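Local atomic coordinates of transcriptional regulator (Rhodococcus sp., PDB entry 2O0Y), a protein that probably binds DNA as an IclR-family transcription factor, pairing a helix-turn-helix domain with a GAF-like C-terminal domain. Residues Val100-Gln105 against Glu249-Ile254; Thr218-Leu223 against Ile254-Leu259; Asn115-Gln120 against Ala222-Gly227; Arg192-Val197 against Leu208-Val213; Ala108-Thr113 against Pro238-Cys243. All blocks are in the same frame, centred on the assembly; numbering follows the deposited sequence.

The five contacts lie in the C-terminal domain, where helices 97-110 and 237-254 pack on an antiparallel sheet. Contacts 1 and 5, with centres about 13 Å apart, join the same two helices at successive places. Contact 3 pairs the neighbouring strands 113-120 and 219-228, and contact 4 the hairpin of 195-198 with 205-213; their centres are about 10 Å apart. Contact 2 brings the chain end after helix 237-254 back onto strand 219-228. Along the chain, contact 4 is nested within contact 3, contact 3 within contact 5 and contact 5 within contact 1. The domain thus closes by joining its early helix and strand to its late ones.

Contact 1: residues Val100-Gln105 against Glu249-Ile254; sequences VDIMRQ and EEISAI
Helix segments 100-105 and 249-254 run antiparallel, their axes 10.1 Å apart at 175°, with Ile102 and Ile251 nearest each other at a CA-CA distance of 7.4 Å. Ile102 provides most of what helix 97-110 contributes here, and its two branches do different work. CG1 stands anti to the carbonyl carbon (chi1 -71°) and its CD1 reaches out to meet Ile254 tip to tip; the two CD1 atoms, of Ile102 and Ile254, are 3.5 Å apart, tighter than usual for methyl groups. The same Ile102 CD1 lies 3.7 Å from Glu250 CB, where the aliphatic base of the acid borders the apolar patch. The side chains of Ile102 and Ile251 pass alongside one another, pointing opposite ways, and Ile102 CG2 meets Ile251 CD1 at 3.9 Å. That Ile251 CD1 is also 4.0 Å from CG of Met103, a selenomethionine in the crystal, whose side chain crosses the isoleucine at about a right angle. An alanine at Ile102 would take away both branches and is likely to open a gap facing the CD1 ends of Ile251 and Ile254, despite their contacts with neighbours such as Val99. On the far side of helix 97-110, Arg104 NH2 reaches back one turn to Asp101 OD1 in a 2.8 Å salt bridge, apart from the interhelix seam. Beneath the seam lies the sheet: Met103 rests on Ala128 and Cys130 of strand 123-130, Ile251 presses on Leu212 of strand 205-213, and Ser252 OG is hydrogen-bonded to Val213 N, tying helix 237-254 to that strand's end.

Contact 2: residues Thr218-Leu223 against Ile254-Leu259; sequences TVVAAL and IGLPGL
Two consecutive strand residues, Val220 and Ala221, both turn toward the chain end at Leu256 and Leu259, where a regular strand would send one of them to the other face. A classic beta bulge makes this possible: Val220 and Ala221 both face Leu212 of the adjoining strand 205-213, and Val220 departs from the extended strand conformation (-111/-14°). With chi1 at -67°, Val220 points CG1 at the backbone of the last turn, 3.6 Å from the carbonyl O of Leu259, while its CG2 lies 4.4 Å from Leu256 CD1. The smaller Ala221 presents its CB to the ends of both leucines, 4.2 Å from Leu259 CD1 and at a slightly longer distance from Leu256 CD1. Side chain to side chain the contact is apolar and rather loose; its closest approach is the Val220 methyl against the Leu259 carbonyl O. The tail owes its shape to two glycines. Gly255, with positive phi, ends helix 237-254; Pro257 and Gly258 form the corner of a type II beta turn closed by Leu259 N bonding to Leu256 O at 2.9 Å. That turn sets Leu256 and Leu259 beside each other, so both can reach the bulge. Leu259 also covers Leu116 and Ile118 of strand 113-120 and touches Trp93, while Leu256 meets Ile251 of helix 237-254 and Leu212, which places the tail over one end of the sheet, where helix and strands come together.

Contact 3: residues Asn115-Gln120 against Ala222-Gly227; sequences NLYIRQ and ALTLGG
Two central strands of the six-stranded antiparallel sheet of the IclR C-terminal domain meet here, 113-120 and 219-228, with Asn115 opposite Thr224, Leu116 opposite Leu223 and Tyr117 opposite Ala222. The outer two pairs are hydrogen-bonded and the middle one is not. Asn115 N donates to Thr224 O at 2.8 Å, an almost straight bond (175°) that lies in the carbonyl plane, and Thr224 N returns one to Asn115 O at 2.9 Å. In the other pair Tyr117 N reaches Ala222 O at 3.1 Å, and Ala222 N bonds to Tyr117 O at 2.9 Å, both donors being somewhat tilted from the carbonyl planes. On the face shared by Asn115, Tyr117, Ala222 and Thr224, the tyrosine ring turns its edge to the threonine: Tyr117 CD2 is 3.6 Å from Thr224 OG1, with Thr224 CB near the ring plane. The polar ends on this face are engaged further out, since Thr224 OG1 bonds to Ser209 OG, Tyr117 OH to Arg124 and Asn115 OD1 to Gln129. Leu116 and Leu223 point to the other face, where Leu223 packs under Ala247 and Ile251 of helix 237-254. The segment axes make an angle of 134°, a strong twist away from strict antiparallel, and the strands part only beyond Ile118. A twisted, central antiparallel sheet with helices on both faces is typical of GAF-like domains.

Contact 4: residues Arg192-Val197 against Leu208-Val213; sequences RGYQLV and LSFPLV
This is a beta-hairpin contact at an edge of the large sheet, where the short outer strand 195-198 pairs with 205-213 and Tyr194, just ahead of it, lays its CB over the ring of Phe210. The pair Gln195-Ser209 is hydrogen-bonded both ways, Gln195 N to Ser209 O at 3.0 Å and Ser209 N to Gln195 O at 2.8 Å. Next to it, Leu196 and Leu208 form a non-hydrogen-bonded pair. The aromatic contact is a CH-pi interaction: Tyr194 CB sits 3.5 Å from the centroid of the Phe210 ring, over its face. The two rings point the same way with planes 27° apart, yet are offset so strongly that little of one lies above the other. Tyr194 holds CG between its own N and carbonyl carbon (chi1 61°), which carries the ring past Phe210 to Leu208, whose CD1 is 3.5 Å from Tyr194 CD2. Arg192 grips Tyr194 O side-on with two nitrogens, NE at 2.9 Å and NH2 at 2.8 Å, and its CG lies over one face of the tyrosine ring. Backbone pairing fixes the register and Tyr194 on Phe210 extends the join; the arginine bonds fix only the turn after helix 178-192 that presents the tyrosine.

Contact 5: residues Ala108-Thr113 against Pro238-Cys243; sequences ADTGET and PHYIEC
Tyr240 OH donates to Glu112 OE2 at 2.6 Å and is also hydrogen-bonded to Arg236 NH2. The bond to the acid uses the anti lone pair of Glu112 OE2, and the same oxygen is in a salt bridge with Arg231, which probably favours the ionised carboxylate in this buried place. The glutamate is folded to get there: CG lies anti to the carbonyl carbon and the chain bends at chi2 (-59°), bringing the carboxylate to the edge of the ring with the two planes 72° apart. Thr110 takes the face instead, its CB 4.3 Å from the centroid of the Tyr240 ring in a CH-pi contact. Helix 97-110 ends at this point. Gly111 leaves it with positive phi, and Thr110 OG1 accepts from Glu112 N at 3.3 Å in an ST turn, which leads the chain toward strand 113-120 and sets Glu112 opposite helix 237-254. The same OG1 is hydrogen-bonded to Leu106 O one turn back. A phenylalanine at Tyr240 would lack the hydroxyl and would probably leave Glu112 OE2 without its donor from helix 237-254 and Arg236 without this acceptor. One turn further along that helix, Cys243 packs against the end of helix 97-110, its CB 4.2 Å from Thr110 CG2 and its SG 4.3 Å from Asp109 CB. Phe232 meets the Tyr240 ring edge-to-face, and Leu225 of strand 219-228 touches both Thr110 and Tyr240.

Contact 1: residues Val100-Gln105 against Glu249-Ile254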
# COMPACT_ATOMS: atom_id res chain seq x y z
N VAL B 100 -8.15 16.70 -14.26
CA VAL B 100 -7.32 16.59 -15.49
C VAL B 100 -7.64 17.72 -16.50
O VAL B 100 -6.71 18.35 -17.01
CB VAL B 100 -7.40 15.21 -16.12
CG1 VAL B 100 -6.44 15.12 -17.27
CG2 VAL B 100 -7.00 14.15 -15.04
N ASP B 101 -8.91 18.01 -16.73
CA ASP B 101 -9.28 19.19 -17.56
C ASP B 101 -8.59 20.47 -17.06
O ASP B 101 -8.03 21.24 -17.86
CB ASP B 101 -10.79 19.44 -17.59
CG ASP B 101 -11.55 18.33 -18.26
OD1 ASP B 101 -10.93 17.53 -18.99
OD2 ASP B 101 -12.79 18.26 -18.03
N ILE B 102 -8.63 20.73 -15.76
CA ILE B 102 -8.00 21.96 -15.24
C ILE B 102 -6.50 21.95 -15.50
O ILE B 102 -5.93 22.95 -15.87
CB ILE B 102 -8.29 22.16 -13.71
CG1 ILE B 102 -9.76 22.54 -13.48
CG2 ILE B 102 -7.37 23.21 -13.10
CD1 ILE B 102 -10.22 22.24 -12.00
N MSE B 103 -5.84 20.81 -15.32
CA MSE B 103 -4.39 20.71 -15.53
C MSE B 103 -4.07 20.90 -17.00
O MSE B 103 -3.07 21.51 -17.38
CB MSE B 103 -3.93 19.32 -15.07
CG MSE B 103 -4.08 19.06 -13.59
SE MSE B 103 -3.56 17.19 -13.15
CE MSE B 103 -1.69 17.11 -13.80
N ARG B 104 -4.92 20.33 -17.85
CA ARG B 104 -4.73 20.46 -19.29
C ARG B 104 -4.85 21.92 -19.71
O ARG B 104 -3.98 22.45 -20.43
CB ARG B 104 -5.75 19.57 -20.05
CG ARG B 104 -5.37 19.37 -21.49
CD ARG B 104 -6.49 18.71 -22.29
NE ARG B 104 -6.73 17.35 -21.74
CZ ARG B 104 -7.82 16.97 -21.08
NH1 ARG B 104 -7.88 15.72 -20.64
NH2 ARG B 104 -8.85 17.81 -20.87
N GLN B 105 -5.86 22.61 -19.19
CA GLN B 105 -6.01 24.02 -19.54
C GLN B 105 -4.83 24.88 -19.01
O GLN B 105 -4.33 25.78 -19.69
CB GLN B 105 -7.37 24.55 -19.07
CG GLN B 105 -7.67 25.97 -19.54
CD GLN B 105 -7.79 26.07 -21.05
OE1 GLN B 105 -8.41 25.22 -21.68
NE2 GLN B 105 -7.17 27.11 -21.64
N GLU B 249 -6.54 26.16 -6.58
CA GLU B 249 -7.71 26.47 -5.77
C GLU B 249 -8.87 25.62 -6.27
O GLU B 249 -9.58 25.01 -5.47
CB GLU B 249 -8.04 27.96 -5.89
CG GLU B 249 -7.02 28.86 -5.18
CD GLU B 249 -7.29 30.38 -5.28
OE1 GLU B 249 -8.23 30.80 -6.02
OE2 GLU B 249 -6.55 31.16 -4.61
N GLU B 250 -9.08 25.60 -7.59
CA GLU B 250 -10.17 24.84 -8.23
C GLU B 250 -10.05 23.34 -7.99
O GLU B 250 -11.03 22.68 -7.72
CB GLU B 250 -10.19 25.11 -9.72
CG GLU B 250 -10.66 26.56 -10.06
CD GLU B 250 -10.27 27.01 -11.45
OE1 GLU B 250 -10.09 26.17 -12.33
OE2 GLU B 250 -10.16 28.23 -11.68
N ILE B 251 -8.84 22.79 -8.13
CA ILE B 251 -8.58 21.35 -7.90
C ILE B 251 -8.79 20.98 -6.42
O ILE B 251 -9.40 19.93 -6.09
CB ILE B 251 -7.12 20.98 -8.39
CG1 ILE B 251 -7.05 21.02 -9.92
CG2 ILE B 251 -6.71 19.63 -7.89
CD1 ILE B 251 -5.58 21.06 -10.43
N SER B 252 -8.33 21.81 -5.50
CA SER B 252 -8.55 21.55 -4.09
C SER B 252 -10.06 21.63 -3.80
O SER B 252 -10.57 20.84 -3.01
CB SER B 252 -7.77 22.52 -3.20
OG SER B 252 -6.38 22.25 -3.25
N ALA B 253 -10.76 22.57 -4.44
CA ALA B 253 -12.24 22.63 -4.25
C ALA B 253 -12.95 21.35 -4.68
O ALA B 253 -13.85 20.90 -3.98
CB ALA B 253 -12.87 23.84 -4.93
N ILE B 254 -12.55 20.79 -5.82
CA ILE B 254 -13.10 19.53 -6.35
C ILE B 254 -12.69 18.36 -5.45
O ILE B 254 -13.52 17.53 -5.09
CB ILE B 254 -12.58 19.28 -7.81
CG1 ILE B 254 -13.26 20.25 -8.77
CG2 ILE B 254 -12.83 17.85 -8.30
CD1 ILE B 254 -12.51 20.44 -10.08

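Contact 2: residues Thr218-Leu223 against Ile254-Leu259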
# COMPACT_ATOMS: atom_id res chain seq x y z
N THR B 218 -4.80 20.19 4.79
CA THR B 218 -3.51 19.50 4.78
C THR B 218 -2.99 19.35 3.33
O THR B 218 -3.77 19.02 2.43
CB THR B 218 -3.67 18.10 5.41
OG1 THR B 218 -4.17 18.21 6.76
CG2 THR B 218 -2.34 17.36 5.41
N VAL B 219 -1.70 19.59 3.12
CA VAL B 219 -1.10 19.47 1.76
C VAL B 219 -0.98 18.02 1.42
O VAL B 219 -0.28 17.28 2.13
CB VAL B 219 0.28 20.18 1.71
CG1 VAL B 219 0.96 20.07 0.31
CG2 VAL B 219 0.11 21.67 2.10
N VAL B 220 -1.67 17.60 0.36
CA VAL B 220 -1.65 16.20 -0.06
C VAL B 220 -0.93 16.03 -1.40
O VAL B 220 -0.58 14.95 -1.78
CB VAL B 220 -3.06 15.60 -0.19
CG1 VAL B 220 -3.73 15.50 1.25
CG2 VAL B 220 -3.93 16.37 -1.17
N ALA B 221 -0.70 17.13 -2.10
CA ALA B 221 -0.04 17.03 -3.41
C ALA B 221 0.47 18.41 -3.75
O ALA B 221 0.16 19.37 -3.06
CB ALA B 221 -1.02 16.54 -4.50
N ALA B 222 1.26 18.51 -4.82
CA ALA B 222 1.83 19.79 -5.23
C ALA B 222 1.57 19.95 -6.72
O ALA B 222 2.00 19.13 -7.53
CB ALA B 222 3.29 19.80 -4.94
N LEU B 223 0.78 20.96 -7.09
CA LEU B 223 0.52 21.21 -8.48
C LEU B 223 1.70 22.01 -9.04
O LEU B 223 1.96 23.14 -8.60
CB LEU B 223 -0.76 22.01 -8.63
CG LEU B 223 -1.20 22.33 -10.07
CD1 LEU B 223 -1.69 21.02 -10.78
CD2 LEU B 223 -2.33 23.33 -10.10
N ILE B 254 -12.55 20.79 -5.82
CA ILE B 254 -13.10 19.53 -6.35
C ILE B 254 -12.69 18.36 -5.45
O ILE B 254 -13.52 17.53 -5.09
CB ILE B 254 -12.58 19.28 -7.81
CG1 ILE B 254 -13.26 20.25 -8.77
CG2 ILE B 254 -12.83 17.85 -8.30
CD1 ILE B 254 -12.51 20.44 -10.08
N GLY B 255 -11.40 18.26 -5.14
CA GLY B 255 -10.95 17.25 -4.21
C GLY B 255 -10.21 16.15 -4.94
O GLY B 255 -10.44 15.96 -6.14
N LEU B 256 -9.34 15.43 -4.23
CA LEU B 256 -8.52 14.41 -4.87
C LEU B 256 -8.72 13.07 -4.16
O LEU B 256 -7.88 12.69 -3.37
CB LEU B 256 -7.05 14.81 -4.84
CG LEU B 256 -6.67 16.00 -5.76
CD1 LEU B 256 -5.31 16.51 -5.37
CD2 LEU B 256 -6.66 15.55 -7.24
N PRO B 257 -9.84 12.39 -4.44
CA PRO B 257 -10.14 11.10 -3.81
C PRO B 257 -8.97 10.15 -4.00
O PRO B 257 -8.47 10.00 -5.12
CB PRO B 257 -11.38 10.64 -4.58
CG PRO B 257 -12.06 11.93 -4.99
CD PRO B 257 -10.90 12.78 -5.41
N GLY B 258 -8.50 9.52 -2.95
CA GLY B 258 -7.33 8.64 -3.13
C GLY B 258 -6.06 9.24 -2.59
O GLY B 258 -5.17 8.52 -2.18
N LEU B 259 -5.99 10.58 -2.62
CA LEU B 259 -4.93 11.38 -2.03
C LEU B 259 -5.58 12.20 -0.92
O LEU B 259 -5.01 12.30 0.15
CB LEU B 259 -4.35 12.39 -3.05
CG LEU B 259 -3.98 11.93 -4.46
CD1 LEU B 259 -3.29 13.03 -5.24
CD2 LEU B 259 -3.07 10.72 -4.38

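Contact 3: residues Asn115-Gln120 against Ala222-Gly227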
# COMPACT_ATOMS: atom_id res chain seq x y z
N ASN B 115 2.69 19.02 -13.71
CA ASN B 115 2.90 17.73 -13.00
C ASN B 115 2.13 17.75 -11.70
O ASN B 115 2.18 18.75 -10.98
CB ASN B 115 4.40 17.61 -12.64
CG ASN B 115 5.26 17.37 -13.88
OD1 ASN B 115 4.94 16.53 -14.71
ND2 ASN B 115 6.32 18.14 -14.02
N LEU B 116 1.45 16.65 -11.35
CA LEU B 116 0.81 16.58 -10.04
C LEU B 116 1.68 15.62 -9.26
O LEU B 116 1.78 14.44 -9.62
CB LEU B 116 -0.62 16.02 -10.11
CG LEU B 116 -1.49 16.15 -8.84
CD1 LEU B 116 -2.95 16.10 -9.22
CD2 LEU B 116 -1.29 14.96 -7.93
N TYR B 117 2.32 16.11 -8.20
CA TYR B 117 3.23 15.26 -7.43
C TYR B 117 2.67 14.92 -6.09
O TYR B 117 1.97 15.75 -5.53
CB TYR B 117 4.45 16.09 -7.10
CG TYR B 117 5.51 16.27 -8.11
CD1 TYR B 117 6.53 15.31 -8.22
CD2 TYR B 117 5.58 17.43 -8.92
CE1 TYR B 117 7.57 15.49 -9.13
CE2 TYR B 117 6.63 17.62 -9.80
CZ TYR B 117 7.63 16.65 -9.88
OH TYR B 117 8.70 16.77 -10.73
N ILE B 118 2.99 13.73 -5.57
CA ILE B 118 2.80 13.43 -4.17
C ILE B 118 4.12 13.01 -3.53
O ILE B 118 5.12 12.78 -4.24
CB ILE B 118 1.75 12.27 -4.02
CG1 ILE B 118 2.21 11.05 -4.82
CG2 ILE B 118 0.37 12.75 -4.50
CD1 ILE B 118 1.49 9.71 -4.49
N ARG B 119 4.13 12.83 -2.20
CA ARG B 119 5.28 12.32 -1.51
C ARG B 119 5.02 10.85 -1.26
O ARG B 119 3.87 10.44 -0.93
CB ARG B 119 5.46 13.03 -0.17
CG ARG B 119 6.65 12.57 0.65
CD ARG B 119 6.74 13.32 1.99
NE ARG B 119 5.69 12.98 2.97
CZ ARG B 119 5.64 11.86 3.69
NH1 ARG B 119 6.53 10.88 3.53
NH2 ARG B 119 4.67 11.71 4.57
N GLN B 120 6.07 10.06 -1.46
CA GLN B 120 6.07 8.68 -1.13
C GLN B 120 7.38 8.44 -0.42
O GLN B 120 8.44 8.51 -1.03
CB GLN B 120 5.93 7.84 -2.39
CG GLN B 120 4.48 7.84 -2.93
CD GLN B 120 4.14 6.61 -3.78
OE1 GLN B 120 4.96 6.14 -4.59
NE2 GLN B 120 2.92 6.09 -3.58
N ALA B 222 1.26 18.51 -4.82
CA ALA B 222 1.83 19.79 -5.23
C ALA B 222 1.57 19.95 -6.72
O ALA B 222 2.00 19.13 -7.53
CB ALA B 222 3.29 19.80 -4.94
N LEU B 223 0.78 20.96 -7.09
CA LEU B 223 0.52 21.21 -8.48
C LEU B 223 1.70 22.01 -9.04
O LEU B 223 1.96 23.14 -8.60
CB LEU B 223 -0.76 22.01 -8.63
CG LEU B 223 -1.20 22.33 -10.07
CD1 LEU B 223 -1.69 21.02 -10.78
CD2 LEU B 223 -2.33 23.33 -10.10
N THR B 224 2.40 21.47 -10.04
CA THR B 224 3.68 22.01 -10.38
C THR B 224 3.89 22.28 -11.90
O THR B 224 3.65 21.40 -12.70
CB THR B 224 4.76 21.06 -9.88
OG1 THR B 224 4.55 20.84 -8.47
CG2 THR B 224 6.17 21.64 -10.07
N LEU B 225 4.43 23.47 -12.24
CA LEU B 225 4.93 23.75 -13.61
C LEU B 225 6.44 23.55 -13.62
O LEU B 225 7.09 23.99 -12.70
CB LEU B 225 4.68 25.22 -13.96
CG LEU B 225 3.28 25.80 -13.95
CD1 LEU B 225 3.37 27.21 -14.49
CD2 LEU B 225 2.33 24.96 -14.83
N GLY B 226 6.99 22.85 -14.60
CA GLY B 226 8.46 22.81 -14.74
C GLY B 226 8.77 23.03 -16.19
O GLY B 226 8.02 22.56 -17.07
N GLY B 227 9.85 23.74 -16.45
CA GLY B 227 10.25 23.99 -17.81
C GLY B 227 11.56 24.72 -17.87
O GLY B 227 12.23 24.87 -16.85

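Contact 4: residues Arg192-Val197 against Leu208-Val213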
# COMPACT_ATOMS: atom_id res chain seq x y z
N ARG B 192 4.37 32.54 1.61
CA ARG B 192 4.03 33.04 0.26
C ARG B 192 2.87 32.30 -0.43
O ARG B 192 2.10 32.92 -1.18
CB ARG B 192 5.26 32.93 -0.63
CG ARG B 192 5.14 33.64 -1.96
CD ARG B 192 6.48 33.62 -2.63
NE ARG B 192 7.02 32.27 -2.50
CZ ARG B 192 8.08 31.96 -1.76
NH1 ARG B 192 8.75 32.93 -1.11
NH2 ARG B 192 8.47 30.68 -1.70
N GLY B 193 2.79 31.00 -0.20
CA GLY B 193 1.71 30.17 -0.75
C GLY B 193 2.14 29.35 -1.94
O GLY B 193 1.35 28.60 -2.51
N TYR B 194 3.40 29.51 -2.34
CA TYR B 194 3.95 28.74 -3.45
C TYR B 194 5.47 28.76 -3.42
O TYR B 194 6.08 29.52 -2.66
CB TYR B 194 3.43 29.27 -4.81
CG TYR B 194 3.79 30.70 -5.08
CD1 TYR B 194 2.94 31.74 -4.72
CD2 TYR B 194 5.01 31.02 -5.69
CE1 TYR B 194 3.32 33.10 -4.96
CE2 TYR B 194 5.39 32.39 -5.94
CZ TYR B 194 4.54 33.39 -5.59
OH TYR B 194 4.90 34.70 -5.84
N GLN B 195 6.06 27.91 -4.25
CA GLN B 195 7.51 27.86 -4.43
C GLN B 195 7.85 28.14 -5.89
O GLN B 195 7.27 27.55 -6.77
CB GLN B 195 8.03 26.46 -4.08
CG GLN B 195 8.05 26.16 -2.57
CD GLN B 195 9.22 26.75 -1.89
OE1 GLN B 195 10.09 27.28 -2.55
NE2 GLN B 195 9.27 26.67 -0.55
N LEU B 196 8.82 29.02 -6.12
CA LEU B 196 9.30 29.30 -7.47
C LEU B 196 10.82 29.26 -7.39
O LEU B 196 11.41 30.09 -6.70
CB LEU B 196 8.78 30.68 -7.93
CG LEU B 196 9.45 31.28 -9.18
CD1 LEU B 196 9.11 30.46 -10.40
CD2 LEU B 196 8.91 32.67 -9.34
N VAL B 197 11.44 28.25 -8.02
CA VAL B 197 12.87 28.02 -7.87
C VAL B 197 13.51 27.87 -9.26
O VAL B 197 12.83 27.45 -10.22
CB VAL B 197 13.13 26.70 -7.08
CG1 VAL B 197 12.38 26.70 -5.74
CG2 VAL B 197 12.70 25.53 -7.87
N LEU B 208 7.53 26.04 -10.67
CA LEU B 208 6.63 26.77 -9.77
C LEU B 208 5.68 25.71 -9.22
O LEU B 208 5.08 24.98 -10.01
CB LEU B 208 5.82 27.78 -10.58
CG LEU B 208 4.59 28.46 -9.98
CD1 LEU B 208 4.94 29.37 -8.77
CD2 LEU B 208 3.95 29.28 -11.08
N SER B 209 5.50 25.64 -7.90
CA SER B 209 4.61 24.64 -7.29
C SER B 209 3.62 25.27 -6.32
O SER B 209 3.98 26.15 -5.54
CB SER B 209 5.42 23.59 -6.52
OG SER B 209 4.64 22.40 -6.26
N PHE B 210 2.35 24.86 -6.37
CA PHE B 210 1.34 25.31 -5.39
C PHE B 210 0.88 24.06 -4.62
O PHE B 210 0.79 22.98 -5.21
CB PHE B 210 0.12 25.94 -6.11
CG PHE B 210 0.27 27.41 -6.37
CD1 PHE B 210 1.06 27.87 -7.41
CD2 PHE B 210 -0.34 28.35 -5.54
CE1 PHE B 210 1.24 29.25 -7.66
CE2 PHE B 210 -0.17 29.72 -5.79
CZ PHE B 210 0.61 30.15 -6.84
N PRO B 211 0.49 24.23 -3.33
CA PRO B 211 -0.05 23.10 -2.61
C PRO B 211 -1.46 22.77 -3.09
O PRO B 211 -2.26 23.67 -3.38
CB PRO B 211 -0.12 23.60 -1.15
CG PRO B 211 -0.13 25.07 -1.21
CD PRO B 211 0.54 25.46 -2.51
N LEU B 212 -1.75 21.47 -3.14
CA LEU B 212 -3.14 21.02 -3.23
C LEU B 212 -3.47 20.41 -1.87
O LEU B 212 -2.65 19.67 -1.32
CB LEU B 212 -3.25 19.93 -4.31
CG LEU B 212 -2.83 20.48 -5.69
CD1 LEU B 212 -2.83 19.26 -6.67
CD2 LEU B 212 -3.84 21.54 -6.12
N VAL B 213 -4.66 20.70 -1.33
CA VAL B 213 -5.01 20.30 0.05
C VAL B 213 -6.27 19.45 0.11
O VAL B 213 -7.11 19.48 -0.84
CB VAL B 213 -5.17 21.55 0.95
CG1 VAL B 213 -3.83 22.38 1.00
CG2 VAL B 213 -6.24 22.47 0.41

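Contact 5: residues Ala108-Thr113 against Pro238-Cys243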
# COMPACT_ATOMS: atom_id res chain seq x y z
N ALA B 108 -2.03 24.49 -21.38
CA ALA B 108 -2.29 25.34 -22.56
C ALA B 108 -2.06 26.81 -22.25
O ALA B 108 -1.52 27.56 -23.08
CB ALA B 108 -3.72 25.17 -23.04
N ASP B 109 -2.48 27.24 -21.06
CA ASP B 109 -2.44 28.66 -20.68
C ASP B 109 -1.00 29.10 -20.38
O ASP B 109 -0.63 30.24 -20.62
CB ASP B 109 -3.32 28.87 -19.43
CG ASP B 109 -4.83 28.93 -19.75
OD1 ASP B 109 -5.21 28.92 -20.94
OD2 ASP B 109 -5.64 29.03 -18.79
N THR B 110 -0.16 28.19 -19.86
CA THR B 110 1.21 28.61 -19.50
C THR B 110 2.26 28.19 -20.55
O THR B 110 3.33 28.78 -20.62
CB THR B 110 1.67 28.00 -18.15
OG1 THR B 110 1.55 26.58 -18.24
CG2 THR B 110 0.82 28.51 -16.96
N GLY B 111 1.97 27.13 -21.32
CA GLY B 111 2.93 26.62 -22.29
C GLY B 111 3.92 25.64 -21.66
O GLY B 111 4.88 25.19 -22.31
N GLU B 112 3.66 25.30 -20.39
CA GLU B 112 4.53 24.42 -19.61
C GLU B 112 3.85 23.10 -19.24
O GLU B 112 2.61 23.04 -19.17
CB GLU B 112 5.01 25.12 -18.34
CG GLU B 112 5.67 26.47 -18.54
CD GLU B 112 6.89 26.46 -19.43
OE1 GLU B 112 7.38 25.37 -19.77
OE2 GLU B 112 7.41 27.57 -19.72
N THR B 113 4.67 22.07 -19.02
CA THR B 113 4.21 20.78 -18.54
C THR B 113 3.71 20.96 -17.11
O THR B 113 4.38 21.62 -16.32
CB THR B 113 5.33 19.75 -18.57
OG1 THR B 113 5.62 19.46 -19.96
CG2 THR B 113 4.87 18.41 -17.84
N PRO B 238 4.53 36.28 -13.34
CA PRO B 238 3.24 36.68 -12.72
C PRO B 238 2.02 35.90 -13.26
O PRO B 238 1.13 35.57 -12.50
CB PRO B 238 3.09 38.17 -13.10
CG PRO B 238 4.44 38.63 -13.40
CD PRO B 238 5.30 37.45 -13.80
N HIS B 239 1.98 35.65 -14.57
CA HIS B 239 0.84 35.00 -15.24
C HIS B 239 0.88 33.52 -14.91
O HIS B 239 -0.16 32.90 -14.65
CB HIS B 239 0.87 35.23 -16.78
CG HIS B 239 -0.27 34.60 -17.53
ND1 HIS B 239 -0.11 33.54 -18.40
CD2 HIS B 239 -1.60 34.87 -17.51
CE1 HIS B 239 -1.28 33.20 -18.91
NE2 HIS B 239 -2.20 34.00 -18.39
N TYR B 240 2.09 32.94 -14.90
CA TYR B 240 2.27 31.55 -14.45
C TYR B 240 1.72 31.38 -13.06
O TYR B 240 0.95 30.46 -12.78
CB TYR B 240 3.77 31.17 -14.43
CG TYR B 240 4.40 30.80 -15.76
CD1 TYR B 240 3.84 31.22 -16.96
CD2 TYR B 240 5.57 30.05 -15.80
CE1 TYR B 240 4.40 30.87 -18.16
CE2 TYR B 240 6.16 29.71 -17.01
CZ TYR B 240 5.57 30.11 -18.17
OH TYR B 240 6.13 29.81 -19.39
N ILE B 241 2.16 32.24 -12.15
CA ILE B 241 1.62 32.24 -10.76
C ILE B 241 0.07 32.43 -10.71
O ILE B 241 -0.62 31.72 -9.98
CB ILE B 241 2.35 33.32 -9.87
CG1 ILE B 241 3.84 32.97 -9.68
CG2 ILE B 241 1.63 33.49 -8.54
CD1 ILE B 241 4.75 34.13 -9.20
N GLU B 242 -0.47 33.42 -11.43
CA GLU B 242 -1.91 33.66 -11.46
C GLU B 242 -2.70 32.46 -11.97
O GLU B 242 -3.74 32.11 -11.40
CB GLU B 242 -2.25 34.87 -12.29
CG GLU B 242 -3.65 35.33 -12.14
CD GLU B 242 -3.80 36.76 -12.63
OE1 GLU B 242 -3.04 37.13 -13.54
OE2 GLU B 242 -4.63 37.51 -12.07
N CYS B 243 -2.24 31.83 -13.07
CA CYS B 243 -2.92 30.64 -13.58
C CYS B 243 -2.79 29.46 -12.64
O CYS B 243 -3.74 28.70 -12.47
CB CYS B 243 -2.41 30.24 -14.97
SG CYS B 243 -2.68 31.56 -16.18